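PDB 3K12: uncharacterized protein A6V7T0, which is of unknown function but belongs to the Endoribonuclease L-PSP family of the YjgF-like clan, whose members typically form trimers. Local coordinates for residues R57-I65 and W80-R88. Residues are numbered along the deposited sequence; the frame is centred on the assembly and turned at random.
Sequences RGQVLSVRI and WDQWFPEGR
With chi1 at 71°, Arg-57 sets CG between its backbone N and carbonyl carbon, and a bend at chi3 turns the guanidinium onto the indole of Trp-83. The planes are 4° apart and their centres 3.8 Å from each other, which makes a flat stack; Arg-57 CZ, over the face and 3.8 Å from the centroid of the five-membered ring, makes it cation-pi as well. The guanidinium is held against rotation at its edge: Arg-57 NH1 donates to Trp-83 O (3.0 Å, N-H...O angle 159°), in the carbonyl plane and on a lone pair, while NH2 forms a salt bridge with Asp-47. The backbone O of Arg-57 approaches the edge of the Phe-84 ring, 3.2 Å from CD1. A water joins the backbones, hydrogen-bonded to Arg-57 O and Arg-88 O (2.7 Å each) and accepting from Val-60 N. Deeper in, Val-63 CG2 meets the edge of Trp-80 at CH2 (3.8 Å), and Ile-65 CD1 lies 3.9 Å from Trp-80 CZ3. The contact packs the last part of helix 73-83 and the following residues against strand 60-67 and the residues leading into it, within a beta-alpha-beta unit completed by strand 91-96; Leu-43 of helix 35-52 touches both Trp-83 and Phe-84.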
ATOM      1  N   ARG D  57     -17.828   2.744   7.208  1.00 13.40           N
ATOM      2  CA  ARG D  57     -16.549   2.970   7.876  1.00 13.96           C
ATOM      3  C   ARG D  57     -16.157   1.885   8.857  1.00 13.66           C
ATOM      4  O   ARG D  57     -15.022   1.921   9.347  1.00 15.36           O
ATOM      5  CB  ARG D  57     -16.499   4.338   8.570  1.00 14.82           C
ATOM      6  CG  ARG D  57     -17.374   4.435   9.822  1.00 12.84           C
ATOM      7  CD  ARG D  57     -17.141   5.787  10.472  1.00 12.79           C
ATOM      8  NE  ARG D  57     -17.795   6.819   9.687  1.00 11.46           N
ATOM      9  CZ  ARG D  57     -18.005   8.059  10.133  1.00 11.10           C
ATOM     10  NH1 ARG D  57     -17.552   8.414  11.324  1.00 12.32           N
ATOM     11  NH2 ARG D  57     -18.671   8.929   9.377  1.00 12.58           N
ATOM     12  N   GLY D  58     -17.068   0.959   9.133  1.00 13.98           N
ATOM     13  CA  GLY D  58     -16.766  -0.202   9.958  1.00 12.90           C
ATOM     14  C   GLY D  58     -16.251  -1.376   9.146  1.00 12.92           C
ATOM     15  O   GLY D  58     -16.012  -2.427   9.716  1.00 12.88           O
ATOM     16  N   GLN D  59     -16.102  -1.216   7.827  1.00 12.21           N
ATOM     17  CA  GLN D  59     -15.713  -2.323   6.951  1.00 12.67           C
ATOM     18  C   GLN D  59     -14.375  -2.052   6.257  1.00 11.68           C
ATOM     19  O   GLN D  59     -14.050  -2.722   5.250  1.00 13.32           O
ATOM     20  CB  GLN D  59     -16.786  -2.554   5.886  1.00 14.06           C
ATOM     21  CG  GLN D  59     -18.134  -3.019   6.461  1.00 15.78           C
ATOM     22  CD  GLN D  59     -19.048  -3.570   5.388  1.00 19.45           C
ATOM     23  OE1 GLN D  59     -20.219  -3.174   5.275  1.00 25.14           O
ATOM     24  NE2 GLN D  59     -18.526  -4.478   4.579  1.00 18.95           N
ATOM     25  N   VAL D  60     -13.601  -1.093   6.743  1.00 10.98           N
ATOM     26  CA  VAL D  60     -12.325  -0.816   6.083  1.00 10.67           C
ATOM     27  C   VAL D  60     -11.291  -1.840   6.556  1.00 11.54           C
ATOM     28  O   VAL D  60     -11.311  -2.323   7.696  1.00 11.64           O
ATOM     29  CB  VAL D  60     -11.890   0.619   6.347  1.00 10.66           C
ATOM     30  CG1 VAL D  60     -10.644   1.005   5.563  1.00 13.22           C
ATOM     31  CG2 VAL D  60     -13.049   1.571   5.989  1.00 12.92           C
ATOM     32  N   LEU D  61     -10.403  -2.211   5.638  1.00 10.30           N
ATOM     33  CA  LEU D  61      -9.433  -3.287   5.925  1.00 10.64           C
ATOM     34  C   LEU D  61      -8.044  -2.717   6.119  1.00  9.57           C
ATOM     35  O   LEU D  61      -7.367  -3.075   7.096  1.00 10.55           O
ATOM     36  CB  LEU D  61      -9.401  -4.309   4.773  1.00 10.41           C
ATOM     37  CG  LEU D  61     -10.750  -5.015   4.609  1.00 11.16           C
ATOM     38  CD1 LEU D  61     -10.806  -5.744   3.257  1.00 12.53           C
ATOM     39  CD2 LEU D  61     -11.121  -5.991   5.742  1.00 12.40           C
ATOM     40  N   SER D  62      -7.602  -1.835   5.200  1.00  9.52           N
ATOM     41  CA  SER D  62      -6.265  -1.231   5.321  1.00  9.91           C
ATOM     42  C   SER D  62      -6.306   0.204   4.871  1.00 10.99           C
ATOM     43  O   SER D  62      -7.019   0.540   3.912  1.00 11.39           O
ATOM     44  CB  SER D  62      -5.188  -2.008   4.507  1.00 11.60           C
ATOM     45  OG  SER D  62      -5.433  -1.912   3.123  1.00 13.96           O
ATOM     46  N   VAL D  63      -5.533   1.049   5.545  1.00 10.02           N
ATOM     47  CA  VAL D  63      -5.336   2.444   5.105  1.00 10.04           C
ATOM     48  C   VAL D  63      -3.859   2.764   5.142  1.00 10.97           C
ATOM     49  O   VAL D  63      -3.212   2.606   6.178  1.00 11.33           O
ATOM     50  CB  VAL D  63      -6.145   3.473   5.982  1.00 10.60           C
ATOM     51  CG1 VAL D  63      -5.971   4.899   5.415  1.00 12.55           C
ATOM     52  CG2 VAL D  63      -7.587   3.079   6.016  1.00 11.55           C
ATOM     53  N   ARG D  64      -3.317   3.176   4.005  1.00 10.18           N
ATOM     54  CA  ARG D  64      -1.964   3.695   3.935  1.00 10.09           C
ATOM     55  C   ARG D  64      -2.067   5.183   4.125  1.00 10.26           C
ATOM     56  O   ARG D  64      -2.833   5.861   3.435  1.00 11.79           O
ATOM     57  CB  ARG D  64      -1.361   3.353   2.561  1.00 10.23           C
ATOM     58  CG  ARG D  64       0.075   3.806   2.381  1.00 13.36           C
ATOM     59  CD  ARG D  64       1.054   3.030   3.291  1.00 11.32           C
ATOM     60  NE  ARG D  64       2.402   3.433   2.937  1.00 13.83           N
ATOM     61  CZ  ARG D  64       3.181   4.247   3.630  1.00 13.75           C
ATOM     62  NH1 ARG D  64       4.355   4.583   3.132  1.00 15.67           N
ATOM     63  NH2 ARG D  64       2.813   4.696   4.841  1.00 14.76           N
ATOM     64  N   ILE D  65      -1.337   5.707   5.100  1.00 10.84           N
ATOM     65  CA  ILE D  65      -1.405   7.146   5.433  1.00 11.36           C
ATOM     66  C   ILE D  65      -0.069   7.797   5.161  1.00 11.89           C
ATOM     67  O   ILE D  65       0.946   7.436   5.788  1.00 11.59           O
ATOM     68  CB  ILE D  65      -1.786   7.369   6.915  1.00 12.12           C
ATOM     69  CG1 ILE D  65      -3.074   6.635   7.237  1.00 13.04           C
ATOM     70  CG2 ILE D  65      -1.923   8.876   7.196  1.00 12.68           C
ATOM     71  CD1 ILE D  65      -3.491   6.678   8.754  1.00 14.47           C
ATOM     72  N   TRP D  80      -8.553  10.514  13.691  1.00 13.79           N
ATOM     73  CA  TRP D  80      -8.641   9.073  13.509  1.00 13.84           C
ATOM     74  C   TRP D  80      -9.335   8.390  14.699  1.00 13.41           C
ATOM     75  O   TRP D  80     -10.220   7.564  14.530  1.00 14.24           O
ATOM     76  CB  TRP D  80      -7.221   8.504  13.293  1.00 13.43           C
ATOM     77  CG  TRP D  80      -7.199   7.041  12.973  1.00 11.33           C
ATOM     78  CD1 TRP D  80      -7.166   6.015  13.856  1.00 12.86           C
ATOM     79  CD2 TRP D  80      -7.233   6.443  11.660  1.00 11.87           C
ATOM     80  NE1 TRP D  80      -7.172   4.801  13.191  1.00 14.12           N
ATOM     81  CE2 TRP D  80      -7.209   5.041  11.842  1.00 12.92           C
ATOM     82  CE3 TRP D  80      -7.273   6.957  10.357  1.00 13.46           C
ATOM     83  CZ2 TRP D  80      -7.211   4.126  10.758  1.00 13.13           C
ATOM     84  CZ3 TRP D  80      -7.273   6.061   9.282  1.00 14.07           C
ATOM     85  CH2 TRP D  80      -7.251   4.659   9.492  1.00 13.47           C
ATOM     86  N   ASP D  81      -8.911   8.777  15.911  1.00 15.25           N
ATOM     87  CA  ASP D  81      -9.438   8.185  17.134  1.00 16.76           C
ATOM     88  C   ASP D  81     -10.899   8.577  17.430  1.00 16.84           C
ATOM     89  O   ASP D  81     -11.591   7.895  18.203  1.00 18.84           O
ATOM     90  CB  ASP D  81      -8.539   8.551  18.326  1.00 18.19           C
ATOM     91  CG  ASP D  81      -7.166   7.899  18.255  1.00 20.69           C
ATOM     92  OD1 ASP D  81      -6.969   6.941  17.473  1.00 21.47           O
ATOM     93  OD2 ASP D  81      -6.264   8.362  18.996  1.00 24.01           O
ATOM     94  N   GLN D  82     -11.364   9.632  16.788  1.00 16.38           N
ATOM     95  CA  GLN D  82     -12.756  10.088  16.938  1.00 15.61           C
ATOM     96  C   GLN D  82     -13.686   9.577  15.879  1.00 15.12           C
ATOM     97  O   GLN D  82     -14.860   9.844  15.927  1.00 15.18           O
ATOM     98  CB  GLN D  82     -12.819  11.631  16.894  1.00 17.13           C
ATOM     99  CG  GLN D  82     -12.300  12.264  18.152  1.00 21.04           C
ATOM    100  CD  GLN D  82     -12.070  13.752  18.042  1.00 22.76           C
ATOM    101  OE1 GLN D  82     -12.543  14.429  17.102  1.00 26.10           O
ATOM    102  NE2 GLN D  82     -11.333  14.280  19.001  1.00 25.37           N
ATOM    103  N   TRP D  83     -13.161   8.844  14.900  1.00 12.24           N
ATOM    104  CA  TRP D  83     -13.910   8.563  13.683  1.00 12.53           C
ATOM    105  C   TRP D  83     -14.563   7.186  13.614  1.00 11.68           C
ATOM    106  O   TRP D  83     -15.681   7.038  13.145  1.00 12.26           O
ATOM    107  CB  TRP D  83     -12.958   8.746  12.476  1.00 12.43           C
ATOM    108  CG  TRP D  83     -13.699   8.735  11.163  1.00 13.44           C
ATOM    109  CD1 TRP D  83     -13.821   7.690  10.309  1.00 13.32           C
ATOM    110  CD2 TRP D  83     -14.389   9.830  10.568  1.00 14.67           C
ATOM    111  NE1 TRP D  83     -14.583   8.057   9.210  1.00 13.58           N
ATOM    112  CE2 TRP D  83     -14.948   9.371   9.348  1.00 13.29           C
ATOM    113  CE3 TRP D  83     -14.597  11.155  10.947  1.00 14.12           C
ATOM    114  CZ2 TRP D  83     -15.699  10.198   8.503  1.00 12.49           C
ATOM    115  CZ3 TRP D  83     -15.337  11.983  10.086  1.00 15.25           C
ATOM    116  CH2 TRP D  83     -15.859  11.499   8.892  1.00 15.81           C
ATOM    117  N   PHE D  84     -13.807   6.156  14.000  1.00 12.39           N
ATOM    118  CA  PHE D  84     -14.238   4.782  13.766  1.00 13.04           C
ATOM    119  C   PHE D  84     -14.935   4.157  14.960  1.00 13.40           C
ATOM    120  O   PHE D  84     -14.594   4.488  16.107  1.00 14.01           O
ATOM    121  CB  PHE D  84     -13.026   3.901  13.381  1.00 12.97           C
ATOM    122  CG  PHE D  84     -12.402   4.275  12.055  1.00 10.96           C
ATOM    123  CD1 PHE D  84     -12.977   3.816  10.858  1.00 12.35           C
ATOM    124  CD2 PHE D  84     -11.255   5.040  12.009  1.00 11.22           C
ATOM    125  CE1 PHE D  84     -12.416   4.141   9.643  1.00 11.88           C
ATOM    126  CE2 PHE D  84     -10.669   5.381  10.779  1.00 13.29           C
ATOM    127  CZ  PHE D  84     -11.265   4.920   9.575  1.00 12.91           C
ATOM    128  N   PRO D  85     -15.930   3.280  14.705  1.00 14.23           N
ATOM    129  CA  PRO D  85     -16.568   2.544  15.807  1.00 15.00           C
ATOM    130  C   PRO D  85     -15.530   1.758  16.612  1.00 16.06           C
ATOM    131  O   PRO D  85     -14.538   1.256  16.055  1.00 15.43           O
ATOM    132  CB  PRO D  85     -17.585   1.646  15.116  1.00 15.65           C
ATOM    133  CG  PRO D  85     -17.403   1.848  13.635  1.00 17.19           C
ATOM    134  CD  PRO D  85     -16.480   2.952  13.379  1.00 14.75           C
ATOM    135  N   GLU D  86     -15.737   1.634  17.917  1.00 15.10           N
ATOM    136  CA  GLU D  86     -14.768   0.975  18.792  1.00 16.31           C
ATOM    137  C   GLU D  86     -14.462  -0.429  18.288  1.00 15.98           C
ATOM    138  O   GLU D  86     -15.364  -1.200  18.025  1.00 16.98           O
ATOM    139  CB  GLU D  86     -15.274   0.909  20.256  1.00 17.56           C
ATOM    140  CG  GLU D  86     -14.181   0.303  21.176  1.00 20.83           C
ATOM    141  CD  GLU D  86     -14.585   0.079  22.622  1.00 26.20           C
ATOM    142  OE1 GLU D  86     -15.779   0.180  22.946  1.00 28.76           O
ATOM    143  OE2 GLU D  86     -13.667  -0.214  23.431  1.00 27.40           O
ATOM    144  N   GLY D  87     -13.169  -0.711  18.174  1.00 16.97           N
ATOM    145  CA  GLY D  87     -12.695  -2.035  17.810  1.00 17.37           C
ATOM    146  C   GLY D  87     -12.746  -2.348  16.324  1.00 17.32           C
ATOM    147  O   GLY D  87     -12.242  -3.409  15.916  1.00 19.30           O
ATOM    148  N   ARG D  88     -13.304  -1.445  15.506  1.00 16.19           N
ATOM    149  CA  ARG D  88     -13.480  -1.709  14.080  0.50 15.98           C
ATOM    150  C   ARG D  88     -12.633  -0.819  13.181  1.00 15.16           C
ATOM    151  O   ARG D  88     -12.808  -0.835  11.960  1.00 15.42           O
ATOM    152  CB  ARG D  88     -14.954  -1.620  13.663  0.50 16.11           C
ATOM    153  CG  ARG D  88     -15.828  -2.778  14.170  0.50 18.51           C
ATOM    154  CD  ARG D  88     -17.206  -2.755  13.499  0.50 20.51           C
ATOM    155  NE  ARG D  88     -18.154  -1.860  14.168  0.50 23.40           N
ATOM    156  CZ  ARG D  88     -19.282  -1.409  13.621  0.50 24.92           C
ATOM    157  NH1 ARG D  88     -20.096  -0.607  14.308  0.50 23.83           N
ATOM    158  NH2 ARG D  88     -19.602  -1.754  12.381  0.50 25.68           N
TER
HETATM  159  O   HOH W   1     -13.222  -0.070   9.425  1.00 13.43           O